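PDB 3F1T: uncharacterized protein Q9I3C8_PSEAE from Pseudomonas aeruginosa, which is of unknown function but probably hydrolyses acyl-CoA thioesters, perhaps 1,4-dihydroxy-2-naphthoyl-CoA. Local coordinates for residues T61-D64 / T65-I69; N4-L7 / E8-R11; L39-S42 / Q43-G47; R11-L14 / S15-H19. All blocks are in the same frame, centred on the assembly; numbering follows the deposited sequence.

Contact 1 of 4, residues T61-D64 / T65-I69; sequences TLMD and TTCGI
Thr65 and Thr66 each turn their hydroxyl back onto the carbonyl one helical turn earlier. Thr65 OG1 donates to Thr61 O at 2.6 Å, and Thr66 OG1 donates to Leu62 O at 2.7 Å. In both threonines the hydroxyl stands opposite the residue's own carbonyl carbon and beside its N (chi1 -58° and -63°), which aims it back along the helix. Each hydroxyl arrives well above the plane of the carbonyl, while the N-H of the same residue reaches that oxygen from the other face. Thr61 O and Leu62 O are thus each gripped by two donors, and two buried hydroxyls are satisfied within the helix itself.

The backbone ladder runs on unbroken, with Cys67 N on Met63 O at 3.1 Å and Gly68 N on Asp64 O at 3.0 Å.

Methyls flank the two hydroxyls in van der Waals contact: Thr61 CG2 lies 3.7 Å from Thr65 OG1, and Leu62 CD1 is 3.8 Å from Thr66 OG1. Leu62, Thr65 and Thr66 also rest on Leu37 of strand 34-39, whereas Cys67 meets Val132 of strand 130-137. Asp64 turns elsewhere: its OD1 is hydrogen-bonded to Thr83 OG1, and the residue packs on Gly57 of the second subunit. A buried helix cradled by an antiparallel sheet in this way is the hallmark of the hotdog fold.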
ATOM      1  N   THR B  61      15.414  -3.179   0.064  1.00 22.13           N
ATOM      2  CA  THR B  61      16.381  -2.564  -0.826  1.00 19.62           C
ATOM      3  C   THR B  61      16.434  -3.312  -2.150  1.00 16.75           C
ATOM      4  O   THR B  61      16.437  -2.700  -3.211  1.00 18.91           O
ATOM      5  CB  THR B  61      17.789  -2.558  -0.198  1.00 22.52           C
ATOM      6  OG1 THR B  61      17.764  -1.793   1.018  1.00 18.55           O
ATOM      7  CG2 THR B  61      18.782  -1.937  -1.158  1.00 20.46           C
ATOM      8  N   LEU B  62      16.527  -4.638  -2.088  1.00 18.40           N
ATOM      9  CA  LEU B  62      16.593  -5.457  -3.297  1.00 16.50           C
ATOM     10  C   LEU B  62      15.428  -5.094  -4.203  1.00 18.20           C
ATOM     11  O   LEU B  62      15.602  -4.843  -5.401  1.00 17.03           O
ATOM     12  CB  LEU B  62      16.564  -6.951  -2.946  1.00 17.70           C
ATOM     13  CG  LEU B  62      16.277  -7.914  -4.109  1.00 17.01           C
ATOM     14  CD1 LEU B  62      17.416  -7.890  -5.142  1.00 16.28           C
ATOM     15  CD2 LEU B  62      16.002  -9.322  -3.612  1.00 10.61           C
HETATM   16  N   MSE B  63      14.266  -4.901  -3.590  0.50 17.59           N
HETATM   17  CA  MSE B  63      13.008  -4.839  -4.335  0.50 18.09           C
HETATM   18  C   MSE B  63      12.629  -3.421  -4.737  0.50 17.47           C
HETATM   19  O   MSE B  63      12.083  -3.199  -5.819  0.50 18.20           O
HETATM   20  CB  MSE B  63      11.881  -5.469  -3.521  0.50 16.57           C
HETATM   21  CG  MSE B  63      12.021  -6.961  -3.383  0.50 18.76           C
HETATM   22 SE   MSE B  63      12.253  -7.872  -5.071  0.50 19.91          SE
HETATM   23  CE  MSE B  63      10.965  -6.915  -6.192  0.50  6.88           C
ATOM     24  N   ASP B  64      12.938  -2.461  -3.875  1.00 17.98           N
ATOM     25  CA  ASP B  64      12.993  -1.060  -4.272  1.00 18.27           C
ATOM     26  C   ASP B  64      13.946  -0.854  -5.431  1.00 17.36           C
ATOM     27  O   ASP B  64      13.607  -0.174  -6.394  1.00 19.84           O
ATOM     28  CB  ASP B  64      13.392  -0.155  -3.097  1.00 20.79           C
ATOM     29  CG  ASP B  64      13.308   1.315  -3.447  1.00 19.60           C
ATOM     30  OD1 ASP B  64      12.510   1.684  -4.333  1.00 26.04           O
ATOM     31  OD2 ASP B  64      14.098   2.097  -2.903  1.00 29.32           O
ATOM     32  N   THR B  65      15.170  -1.371  -5.302  1.00 20.67           N
ATOM     33  CA  THR B  65      16.195  -1.264  -6.361  1.00 18.40           C
ATOM     34  C   THR B  65      15.793  -1.967  -7.659  1.00 19.02           C
ATOM     35  O   THR B  65      15.934  -1.417  -8.750  1.00 19.96           O
ATOM     36  CB  THR B  65      17.529  -1.867  -5.907  1.00 19.03           C
ATOM     37  OG1 THR B  65      17.974  -1.203  -4.719  1.00 23.19           O
ATOM     38  CG2 THR B  65      18.590  -1.728  -6.998  1.00 21.12           C
ATOM     39  N   THR B  66      15.313  -3.193  -7.544  1.00 18.80           N
ATOM     40  CA  THR B  66      14.829  -3.918  -8.712  1.00 18.82           C
ATOM     41  C   THR B  66      13.757  -3.144  -9.486  1.00 17.25           C
ATOM     42  O   THR B  66      13.801  -3.084 -10.714  1.00 18.89           O
ATOM     43  CB  THR B  66      14.324  -5.337  -8.326  1.00 17.74           C
ATOM     44  OG1 THR B  66      15.412  -6.101  -7.801  1.00 21.37           O
ATOM     45  CG2 THR B  66      13.780  -6.065  -9.531  1.00 15.46           C
ATOM     46  N   CYS B  67      12.696  -2.709  -8.804  1.00 18.77           N
ATOM     47  CA  CYS B  67      11.647  -1.903  -9.452  1.00 17.19           C
ATOM     48  C   CYS B  67      12.183  -0.619 -10.086  1.00 18.58           C
ATOM     49  O   CYS B  67      11.858  -0.283 -11.225  1.00 17.12           O
ATOM     50  CB  CYS B  67      10.538  -1.556  -8.457  1.00 20.04           C
ATOM     51  SG  CYS B  67       9.602  -2.978  -7.840  1.00 18.27           S
ATOM     52  N   GLY B  68      12.986   0.122  -9.334  1.00 19.71           N
ATOM     53  CA  GLY B  68      13.616   1.323  -9.884  1.00 19.40           C
ATOM     54  C   GLY B  68      14.353   1.034 -11.175  1.00 20.33           C
ATOM     55  O   GLY B  68      14.183   1.741 -12.187  1.00 21.41           O
ATOM     56  N   ILE B  69      15.177  -0.008 -11.165  1.00 18.26           N
ATOM     57  CA  ILE B  69      16.053  -0.236 -12.305  1.00 18.54           C
ATOM     58  C   ILE B  69      15.317  -0.841 -13.496  1.00 18.52           C
ATOM     59  O   ILE B  69      15.756  -0.731 -14.640  1.00 20.51           O
ATOM     60  CB  ILE B  69      17.262  -1.093 -11.906  1.00 19.68           C
ATOM     61  CG1 ILE B  69      18.156  -0.312 -10.940  1.00 14.82           C
ATOM     62  CG2 ILE B  69      18.058  -1.486 -13.137  1.00 15.38           C
ATOM     63  CD1 ILE B  69      19.424  -1.061 -10.557  1.00 17.31           C
TER

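Contact 2 of 4, residues N4-L7 / E8-R11; sequences NPLL and ERAR
Leu7 and Arg11 meet one helical turn apart, the leucine tip lying over a face of the guanidinium. CD2 of Leu7 sits above that plane, displaced toward its rim, and comes closest at Arg11 NH1, 3.6 Å away. CG of Leu7 is also near, 3.9 Å from Arg11 CZ, so the branch point as well as a methyl backs the flat group. The leucine reaches this place with CG opposite its backbone N (chi1 -173°), while the arginine runs extended from CG to NE and brings its flat end up beside the earlier turn.

On a different side of the helix Leu6 and Arg9 repeat the theme more loosely. Here Leu6 CD2 again lies over one guanidinium face, off-centre, with Arg9 NH1 at 4.3 Å. The arginine chain bends at chi3 (-81°) and carries its nitrogens to Leu75 O and Pro76 O, which accept from NH1 and NH2. Arg11 NH2 likewise donates to Val27 O, on the strand that Leu7 and Ala10 pack against.

Beneath these side chains the backbone is regular, with Arg9 N on Pro5 O at 3.1 Å, Ala10 N on Leu6 O at 2.8 Å and Arg11 N on Leu7 O at 2.9 Å. The chemistry implies a division of labour: leucine methyls back the guanidinium faces, and N-H groups of the same arginines bond to main-chain carbonyls that tie helix 4-15 to neighbouring parts of the chain.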
ATOM      1  N   ASN B   4      21.692  -7.516 -23.724  1.00 47.71           N
ATOM      2  CA  ASN B   4      22.986  -6.863 -23.552  1.00 42.33           C
ATOM      3  C   ASN B   4      22.999  -5.335 -23.392  1.00 37.91           C
ATOM      4  O   ASN B   4      23.593  -4.836 -22.443  1.00 36.69           O
ATOM      5  CB  ASN B   4      24.046  -7.362 -24.550  1.00 42.26           C
ATOM      6  CG  ASN B   4      23.685  -7.071 -25.994  1.00 46.08           C
ATOM      7  OD1 ASN B   4      22.661  -7.556 -26.495  1.00 54.60           O
ATOM      8  ND2 ASN B   4      24.616  -6.419 -26.722  1.00 50.57           N
ATOM      9  N   PRO B   5      22.350  -4.585 -24.303  1.00 34.63           N
ATOM     10  CA  PRO B   5      22.406  -3.149 -24.088  1.00 30.95           C
ATOM     11  C   PRO B   5      21.640  -2.780 -22.823  1.00 27.74           C
ATOM     12  O   PRO B   5      22.096  -1.941 -22.050  1.00 28.57           O
ATOM     13  CB  PRO B   5      21.703  -2.563 -25.326  1.00 32.66           C
ATOM     14  CG  PRO B   5      21.545  -3.697 -26.282  1.00 34.73           C
ATOM     15  CD  PRO B   5      21.474  -4.929 -25.435  1.00 35.48           C
ATOM     16  N   LEU B   6      20.525  -3.453 -22.571  1.00 24.85           N
ATOM     17  CA  LEU B   6      19.716  -3.134 -21.402  1.00 24.39           C
ATOM     18  C   LEU B   6      20.378  -3.632 -20.121  1.00 21.86           C
ATOM     19  O   LEU B   6      20.292  -2.993 -19.078  1.00 24.24           O
ATOM     20  CB  LEU B   6      18.301  -3.692 -21.540  1.00 23.17           C
ATOM     21  CG  LEU B   6      17.338  -2.923 -22.442  1.00 28.44           C
ATOM     22  CD1 LEU B   6      15.964  -3.571 -22.399  1.00 24.59           C
ATOM     23  CD2 LEU B   6      17.256  -1.445 -22.068  1.00 22.79           C
ATOM     24  N   LEU B   7      21.138  -4.715 -20.246  1.00 22.79           N
ATOM     25  CA  LEU B   7      21.886  -5.289 -19.135  1.00 20.54           C
ATOM     26  C   LEU B   7      23.038  -4.381 -18.744  1.00 21.22           C
ATOM     27  O   LEU B   7      23.298  -4.171 -17.563  1.00 20.94           O
ATOM     28  CB  LEU B   7      22.422  -6.664 -19.523  1.00 19.37           C
ATOM     29  CG  LEU B   7      23.087  -7.467 -18.409  1.00 19.64           C
ATOM     30  CD1 LEU B   7      22.131  -7.722 -17.256  1.00 17.72           C
ATOM     31  CD2 LEU B   7      23.587  -8.759 -18.963  1.00 17.40           C
ATOM     32  N   GLU B   8      23.734  -3.857 -19.747  1.00 19.17           N
ATOM     33  CA  GLU B   8      24.835  -2.941 -19.525  1.00 19.48           C
ATOM     34  C   GLU B   8      24.338  -1.715 -18.785  1.00 18.99           C
ATOM     35  O   GLU B   8      24.948  -1.272 -17.805  1.00 17.08           O
ATOM     36  CB  GLU B   8      25.454  -2.522 -20.857  1.00 20.41           C
ATOM     37  CG  GLU B   8      26.014  -3.664 -21.667  1.00 29.01           C
ATOM     38  CD  GLU B   8      26.920  -4.550 -20.834  1.00 41.01           C
ATOM     39  OE1 GLU B   8      27.785  -3.996 -20.105  1.00 42.70           O
ATOM     40  OE2 GLU B   8      26.691  -5.780 -20.819  1.00 39.32           O
ATOM     41  N   ARG B   9      23.243  -1.149 -19.285  1.00 19.76           N
ATOM     42  CA  ARG B   9      22.617  -0.018 -18.627  1.00 19.93           C
ATOM     43  C   ARG B   9      22.216  -0.340 -17.198  1.00 17.73           C
ATOM     44  O   ARG B   9      22.443   0.457 -16.302  1.00 17.01           O
ATOM     45  CB  ARG B   9      21.403   0.475 -19.413  1.00 21.19           C
ATOM     46  CG  ARG B   9      20.995   1.897 -19.054  1.00 24.67           C
ATOM     47  CD  ARG B   9      19.625   2.220 -19.614  1.00 27.35           C
ATOM     48  NE  ARG B   9      19.702   2.583 -21.024  1.00 30.71           N
ATOM     49  CZ  ARG B   9      18.640   2.822 -21.787  1.00 35.29           C
ATOM     50  NH1 ARG B   9      17.412   2.746 -21.268  1.00 34.03           N
ATOM     51  NH2 ARG B   9      18.809   3.168 -23.055  1.00 29.60           N
ATOM     52  N   ALA B  10      21.487  -1.437 -17.015  1.00 17.95           N
ATOM     53  CA  ALA B  10      21.026  -1.813 -15.682  1.00 16.32           C
ATOM     54  C   ALA B  10      22.205  -1.909 -14.740  1.00 16.33           C
ATOM     55  O   ALA B  10      22.113  -1.504 -13.574  1.00 20.04           O
ATOM     56  CB  ALA B  10      20.254  -3.143 -15.721  1.00 16.19           C
ATOM     57  N   ARG B  11      23.320  -2.446 -15.233  1.00 18.30           N
ATOM     58  CA  ARG B  11      24.504  -2.641 -14.384  1.00 20.00           C
ATOM     59  C   ARG B  11      25.191  -1.338 -14.001  1.00 20.75           C
ATOM     60  O   ARG B  11      25.673  -1.186 -12.872  1.00 20.46           O
ATOM     61  CB  ARG B  11      25.501  -3.602 -15.031  1.00 17.92           C
ATOM     62  CG  ARG B  11      25.132  -5.062 -14.797  1.00 17.64           C
ATOM     63  CD  ARG B  11      26.026  -6.036 -15.531  1.00 12.42           C
ATOM     64  NE  ARG B  11      25.686  -7.396 -15.125  1.00 19.03           N
ATOM     65  CZ  ARG B  11      25.876  -8.473 -15.876  1.00 18.85           C
ATOM     66  NH1 ARG B  11      26.584  -8.379 -17.003  1.00 15.96           N
ATOM     67  NH2 ARG B  11      25.421  -9.651 -15.456  1.00 17.38           N
TER

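Contact 3 of 4, residues L39-S42 / Q43-G47; sequences LPYS and QAIIG
Pro40 to Ala44 wind through a short 3-10 turn closed by two successive backbone bonds, each spanning three residues. Gln43 N donates to Pro40 O at 3.2 Å and Ala44 N to Tyr41 O at 3.1 Å, both nearly straight at hydrogen (162° and 160°). In each case the donor stands well above the carbonyl plane. Past Ala44 the chain opens out, and Ile45 and Ile46 take extended backbone angles.

The side chains of Tyr41 and Ile45 run next to each other in the same direction. CD1 of Ile45 approaches the ring at its edge and in its plane, 3.9 Å from Tyr41 CD1, and the same methyl rests 3.4 Å from Tyr41 O. A chi1 of 77° tucks the tyrosine CG over its own main chain, flanked by N and C. Leu39 CD1 touches Ala44 CB at 4.2 Å, and both residues pack on Ala58 of helix 56-70. Pro40 CG meets Gln43 CG at 4.0 Å; the glutamine chain bends at chi2, and its NE2 is hydrogen-bonded to Val22 O.

This turn carries the chain out of strand 34-39. Tyr41 N bonds to Asp99 OD1, and backbone bonds join Ala44 to His55 and Ile46 to Val53. The chemistry implies a turn whose shape comes from main-chain bonds, with the Leu39-Ala44 contact facing helix 56-70 and one isoleucine methyl set against the edge of the tyrosine ring.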
ATOM      1  N   LEU B  39      20.272 -10.718  -4.439  1.00 18.53           N
ATOM      2  CA  LEU B  39      20.930 -10.414  -3.178  1.00 17.22           C
ATOM      3  C   LEU B  39      21.572 -11.683  -2.597  1.00 18.40           C
ATOM      4  O   LEU B  39      20.871 -12.579  -2.142  1.00 17.77           O
ATOM      5  CB  LEU B  39      19.895  -9.847  -2.210  1.00 17.06           C
ATOM      6  CG  LEU B  39      20.207  -9.765  -0.712  1.00 20.06           C
ATOM      7  CD1 LEU B  39      21.188  -8.617  -0.449  1.00 17.81           C
ATOM      8  CD2 LEU B  39      18.906  -9.541   0.056  1.00 15.67           C
ATOM      9  N   PRO B  40      22.915 -11.735  -2.555  1.00 19.18           N
ATOM     10  CA  PRO B  40      23.610 -12.854  -1.908  1.00 19.03           C
ATOM     11  C   PRO B  40      23.373 -12.869  -0.393  1.00 20.36           C
ATOM     12  O   PRO B  40      23.548 -11.848   0.270  1.00 22.60           O
ATOM     13  CB  PRO B  40      25.089 -12.578  -2.220  1.00 17.08           C
ATOM     14  CG  PRO B  40      25.169 -11.123  -2.425  1.00 19.28           C
ATOM     15  CD  PRO B  40      23.848 -10.686  -3.008  1.00 19.21           C
ATOM     16  N   TYR B  41      22.941 -14.000   0.148  1.00 22.28           N
ATOM     17  CA  TYR B  41      22.461 -14.026   1.531  1.00 24.88           C
ATOM     18  C   TYR B  41      23.515 -13.651   2.580  1.00 26.93           C
ATOM     19  O   TYR B  41      23.193 -13.016   3.582  1.00 26.87           O
ATOM     20  CB  TYR B  41      21.774 -15.357   1.871  1.00 24.67           C
ATOM     21  CG  TYR B  41      22.708 -16.518   2.123  1.00 24.74           C
ATOM     22  CD1 TYR B  41      23.285 -16.712   3.379  1.00 25.24           C
ATOM     23  CD2 TYR B  41      22.904 -17.496   1.153  1.00 19.55           C
ATOM     24  CE1 TYR B  41      24.064 -17.824   3.646  1.00 25.61           C
ATOM     25  CE2 TYR B  41      23.701 -18.596   1.401  1.00 21.86           C
ATOM     26  CZ  TYR B  41      24.265 -18.765   2.655  1.00 26.69           C
ATOM     27  OH  TYR B  41      25.047 -19.868   2.918  1.00 30.26           O
ATOM     28  N   SER B  42      24.777 -13.988   2.321  1.00 27.54           N
ATOM     29  CA  SER B  42      25.841 -13.739   3.286  1.00 31.35           C
ATOM     30  C   SER B  42      25.973 -12.259   3.623  1.00 32.62           C
ATOM     31  O   SER B  42      26.451 -11.900   4.692  1.00 31.67           O
ATOM     32  CB  SER B  42      27.178 -14.264   2.765  1.00 31.48           C
ATOM     33  OG  SER B  42      27.414 -13.805   1.443  1.00 36.26           O
ATOM     34  N   GLN B  43      25.465 -11.404   2.747  1.00 34.97           N
ATOM     35  CA  GLN B  43      25.698  -9.964   2.864  1.00 36.09           C
ATOM     36  C   GLN B  43      24.596  -9.230   3.641  1.00 36.34           C
ATOM     37  O   GLN B  43      24.719  -8.038   3.926  1.00 35.04           O
ATOM     38  CB  GLN B  43      25.902  -9.354   1.474  1.00 35.07           C
ATOM     39  CG  GLN B  43      27.173  -9.866   0.785  1.00 36.56           C
ATOM     40  CD  GLN B  43      28.437  -9.468   1.530  1.00 41.73           C
ATOM     41  OE1 GLN B  43      29.013 -10.262   2.282  1.00 46.33           O
ATOM     42  NE2 GLN B  43      28.853  -8.218   1.356  1.00 49.07           N
ATOM     43  N   ALA B  44      23.597  -9.983   4.103  1.00 36.16           N
ATOM     44  CA  ALA B  44      22.394  -9.392   4.682  1.00 36.23           C
ATOM     45  C   ALA B  44      21.923 -10.114   5.942  1.00 36.82           C
ATOM     46  O   ALA B  44      20.753 -10.024   6.297  1.00 36.22           O
ATOM     47  CB  ALA B  44      21.291  -9.360   3.664  1.00 34.47           C
ATOM     48  N   ILE B  45      22.799 -10.916   6.546  1.00 39.33           N
ATOM     49  CA  ILE B  45      22.429 -11.706   7.726  1.00 41.40           C
ATOM     50  C   ILE B  45      22.106 -10.788   8.891  1.00 43.66           C
ATOM     51  O   ILE B  45      22.808  -9.806   9.133  1.00 43.79           O
ATOM     52  CB  ILE B  45      23.563 -12.651   8.185  1.00 40.48           C
ATOM     53  CG1 ILE B  45      23.962 -13.616   7.066  1.00 39.35           C
ATOM     54  CG2 ILE B  45      23.131 -13.424   9.418  1.00 37.56           C
ATOM     55  CD1 ILE B  45      22.828 -14.479   6.586  1.00 43.25           C
ATOM     56  N   ILE B  46      21.068 -11.149   9.648  1.00 47.29           N
ATOM     57  CA  ILE B  46      20.758 -10.451  10.885  1.00 50.01           C
ATOM     58  C   ILE B  46      20.773 -11.437  12.055  1.00 52.47           C
ATOM     59  O   ILE B  46      20.305 -12.576  11.911  1.00 52.68           O
ATOM     60  CB  ILE B  46      19.395  -9.717  10.788  1.00 49.99           C
ATOM     61  CG1 ILE B  46      19.215  -8.725  11.944  1.00 51.31           C
ATOM     62  CG2 ILE B  46      18.238 -10.718  10.712  1.00 50.92           C
ATOM     63  CD1 ILE B  46      17.739  -8.328  12.144  1.00 53.42           C
ATOM     64  N   GLY B  47      21.475 -11.064  13.140  1.00 55.48           N
ATOM     65  CA  GLY B  47      21.934 -12.054  14.114  1.00 59.32           C
ATOM     66  C   GLY B  47      23.162 -12.820  13.641  1.00 62.38           C
ATOM     67  O   GLY B  47      24.007 -12.278  12.912  1.00 62.09           O
TER

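Contact 4 of 4, residues R11-L14 / S15-H19; sequences RRFL and SALRH
Between Arg11 and Leu17 the backbone bonds change from four-residue to three-residue spans: Ser15 N reaches Arg11 O at 3.1 Å, but Ala16 N takes Phe13 O at 3.1 Å and keeps only a weak bond to Arg12 O, and Leu17 N turns to Leu14 O at 3.0 Å.

Ser15 makes the side-chain bond of the contact. A chi1 of 69° swings its OG back over the helix toward Arg12, where it donates to Arg12 O at 2.5 Å, a short bond that supplements the weak amide on the same oxygen. The serine hydroxyl approaches that oxygen 22° from the carbonyl plane, whereas the amides of Ala16 and Leu17 stand far above the planes of Phe13 O and Leu14 O.

Beyond helix 4-15, Leu17 is the centre of an inverse gamma turn, closed by a weak bond from Arg18 N to Ala16 O. The turn leads the chain toward the interface, where His19 NE2 is hydrogen-bonded to His55 ND1 of the second subunit.

Leu17 folds back under the helix. Its CD2 comes obliquely to the Phe13 ring, 4.2 Å from CE1, and meets Leu14 CD1 at 4.3 Å, while Leu17 CB lies 3.4 Å from Leu14 O. Phe13 and Leu14 touch Ile69 of helix 56-70, and Leu14 and Leu17 both touch Thr65; Leu17 also packs on His55 of the second subunit.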
ATOM      1  N   ARG B  11      23.320  -2.446 -15.233  1.00 18.30           N
ATOM      2  CA  ARG B  11      24.504  -2.641 -14.384  1.00 20.00           C
ATOM      3  C   ARG B  11      25.191  -1.338 -14.001  1.00 20.75           C
ATOM      4  O   ARG B  11      25.673  -1.186 -12.872  1.00 20.46           O
ATOM      5  CB  ARG B  11      25.501  -3.602 -15.031  1.00 17.92           C
ATOM      6  CG  ARG B  11      25.132  -5.062 -14.797  1.00 17.64           C
ATOM      7  CD  ARG B  11      26.026  -6.036 -15.531  1.00 12.42           C
ATOM      8  NE  ARG B  11      25.686  -7.396 -15.125  1.00 19.03           N
ATOM      9  CZ  ARG B  11      25.876  -8.473 -15.876  1.00 18.85           C
ATOM     10  NH1 ARG B  11      26.584  -8.379 -17.003  1.00 15.96           N
ATOM     11  NH2 ARG B  11      25.421  -9.651 -15.456  1.00 17.38           N
ATOM     12  N   ARG B  12      25.374  -0.465 -14.990  1.00 21.16           N
ATOM     13  CA  ARG B  12      25.855   0.897 -14.753  1.00 19.41           C
ATOM     14  C   ARG B  12      24.961   1.646 -13.758  1.00 21.01           C
ATOM     15  O   ARG B  12      25.447   2.283 -12.819  1.00 22.76           O
ATOM     16  CB  ARG B  12      25.909   1.651 -16.083  1.00 20.04           C
ATOM     17  CG  ARG B  12      26.687   2.950 -16.030  1.00 20.62           C
ATOM     18  CD  ARG B  12      27.332   3.266 -17.366  1.00 22.96           C
ATOM     19  NE  ARG B  12      26.387   3.226 -18.484  1.00 23.29           N
ATOM     20  CZ  ARG B  12      25.820   4.299 -19.033  1.00 26.60           C
ATOM     21  NH1 ARG B  12      25.982   5.501 -18.484  1.00 21.46           N
ATOM     22  NH2 ARG B  12      25.052   4.165 -20.110  1.00 23.48           N
ATOM     23  N   PHE B  13      23.654   1.558 -13.971  1.00 19.22           N
ATOM     24  CA  PHE B  13      22.659   2.072 -13.035  1.00 19.63           C
ATOM     25  C   PHE B  13      22.902   1.579 -11.600  1.00 20.10           C
ATOM     26  O   PHE B  13      23.047   2.383 -10.682  1.00 20.85           O
ATOM     27  CB  PHE B  13      21.266   1.670 -13.533  1.00 18.30           C
ATOM     28  CG  PHE B  13      20.127   2.450 -12.917  1.00 21.54           C
ATOM     29  CD1 PHE B  13      20.143   2.791 -11.575  1.00 18.97           C
ATOM     30  CD2 PHE B  13      18.925   2.563 -13.603  1.00 20.38           C
ATOM     31  CE1 PHE B  13      18.995   3.290 -10.942  1.00 21.50           C
ATOM     32  CE2 PHE B  13      17.809   3.137 -13.011  1.00 19.32           C
ATOM     33  CZ  PHE B  13      17.857   3.538 -11.681  1.00 21.58           C
ATOM     34  N   LEU B  14      23.001   0.263 -11.420  1.00 19.26           N
ATOM     35  CA  LEU B  14      23.228  -0.333 -10.098  1.00 20.77           C
ATOM     36  C   LEU B  14      24.513   0.171  -9.420  1.00 21.96           C
ATOM     37  O   LEU B  14      24.557   0.361  -8.200  1.00 21.89           O
ATOM     38  CB  LEU B  14      23.241  -1.863 -10.201  1.00 18.94           C
ATOM     39  CG  LEU B  14      23.435  -2.727  -8.947  1.00 18.71           C
ATOM     40  CD1 LEU B  14      22.511  -2.304  -7.823  1.00 17.34           C
ATOM     41  CD2 LEU B  14      23.242  -4.209  -9.288  1.00 14.06           C
ATOM     42  N   SER B  15      25.564   0.360 -10.217  1.00 24.17           N
ATOM     43  CA  SER B  15      26.856   0.814  -9.701  1.00 24.25           C
ATOM     44  C   SER B  15      26.821   2.212  -9.089  1.00 23.60           C
ATOM     45  O   SER B  15      27.677   2.558  -8.274  1.00 26.61           O
ATOM     46  CB  SER B  15      27.923   0.744 -10.792  1.00 21.38           C
ATOM     47  OG  SER B  15      27.676   1.718 -11.777  1.00 24.58           O
ATOM     48  N   ALA B  16      25.833   3.016  -9.464  1.00 24.94           N
ATOM     49  CA  ALA B  16      25.699   4.351  -8.888  1.00 23.30           C
ATOM     50  C   ALA B  16      25.094   4.315  -7.477  1.00 27.64           C
ATOM     51  O   ALA B  16      25.119   5.315  -6.754  1.00 24.39           O
ATOM     52  CB  ALA B  16      24.879   5.232  -9.786  1.00 22.92           C
ATOM     53  N   LEU B  17      24.496   3.183  -7.110  1.00 27.99           N
ATOM     54  CA  LEU B  17      23.746   3.100  -5.859  1.00 30.85           C
ATOM     55  C   LEU B  17      24.676   2.681  -4.733  1.00 32.32           C
ATOM     56  O   LEU B  17      24.642   1.537  -4.283  1.00 33.59           O
ATOM     57  CB  LEU B  17      22.598   2.105  -5.991  1.00 28.46           C
ATOM     58  CG  LEU B  17      21.314   2.635  -6.635  1.00 30.83           C
ATOM     59  CD1 LEU B  17      21.545   3.930  -7.384  1.00 29.33           C
ATOM     60  CD2 LEU B  17      20.701   1.605  -7.544  1.00 21.26           C
ATOM     61  N   ARG B  18      25.579   3.581  -4.361  1.00 37.56           N
ATOM     62  CA  ARG B  18      26.790   3.197  -3.634  1.00 42.24           C
ATOM     63  C   ARG B  18      26.445   2.764  -2.216  1.00 43.30           C
ATOM     64  O   ARG B  18      27.074   1.861  -1.659  1.00 45.86           O
ATOM     65  CB  ARG B  18      27.803   4.347  -3.616  1.00 41.65           C
ATOM     66  N   HIS B  19      25.376   3.340  -1.677  1.00 46.33           N
ATOM     67  CA  HIS B  19      25.048   3.161  -0.262  1.00 48.19           C
ATOM     68  C   HIS B  19      24.580   1.735   0.034  1.00 47.41           C
ATOM     69  O   HIS B  19      24.616   1.274   1.181  1.00 50.61           O
ATOM     70  CB  HIS B  19      24.005   4.191   0.189  1.00 48.33           C
ATOM     71  CG  HIS B  19      22.639   3.970  -0.387  1.00 46.60           C
ATOM     72  ND1 HIS B  19      21.750   3.054   0.138  1.00 51.21           N
ATOM     73  CD2 HIS B  19      21.957   4.645  -1.343  1.00 47.51           C
ATOM     74  CE1 HIS B  19      20.612   3.108  -0.533  1.00 47.04           C
ATOM     75  NE2 HIS B  19      20.710   4.069  -1.435  1.00 45.08           N
TER

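How the contacts relate
Along the chain the order is contact 2, contact 4, contact 3 and contact 1. Contacts 2 and 4 share Arg11 and helix 4-15, their centres about 12 Å apart. Contact 1 occupies the middle of helix 56-70, close to the centre of the chain, and touches all three others: Ile69 meets Ala10 of contact 2, Leu62 reaches Leu39 of contact 3, and contact 1 also packs on contact 4. Contacts 2 and 3 lie about 25 Å apart between centres and do not touch. The N-terminal helix thus packs against the central hotdog helix, and the exit from strand 34-39 borders it too. Contacts 1, 3 and 4 each reach the second subunit; contact 2 touches no other chain of the assembly.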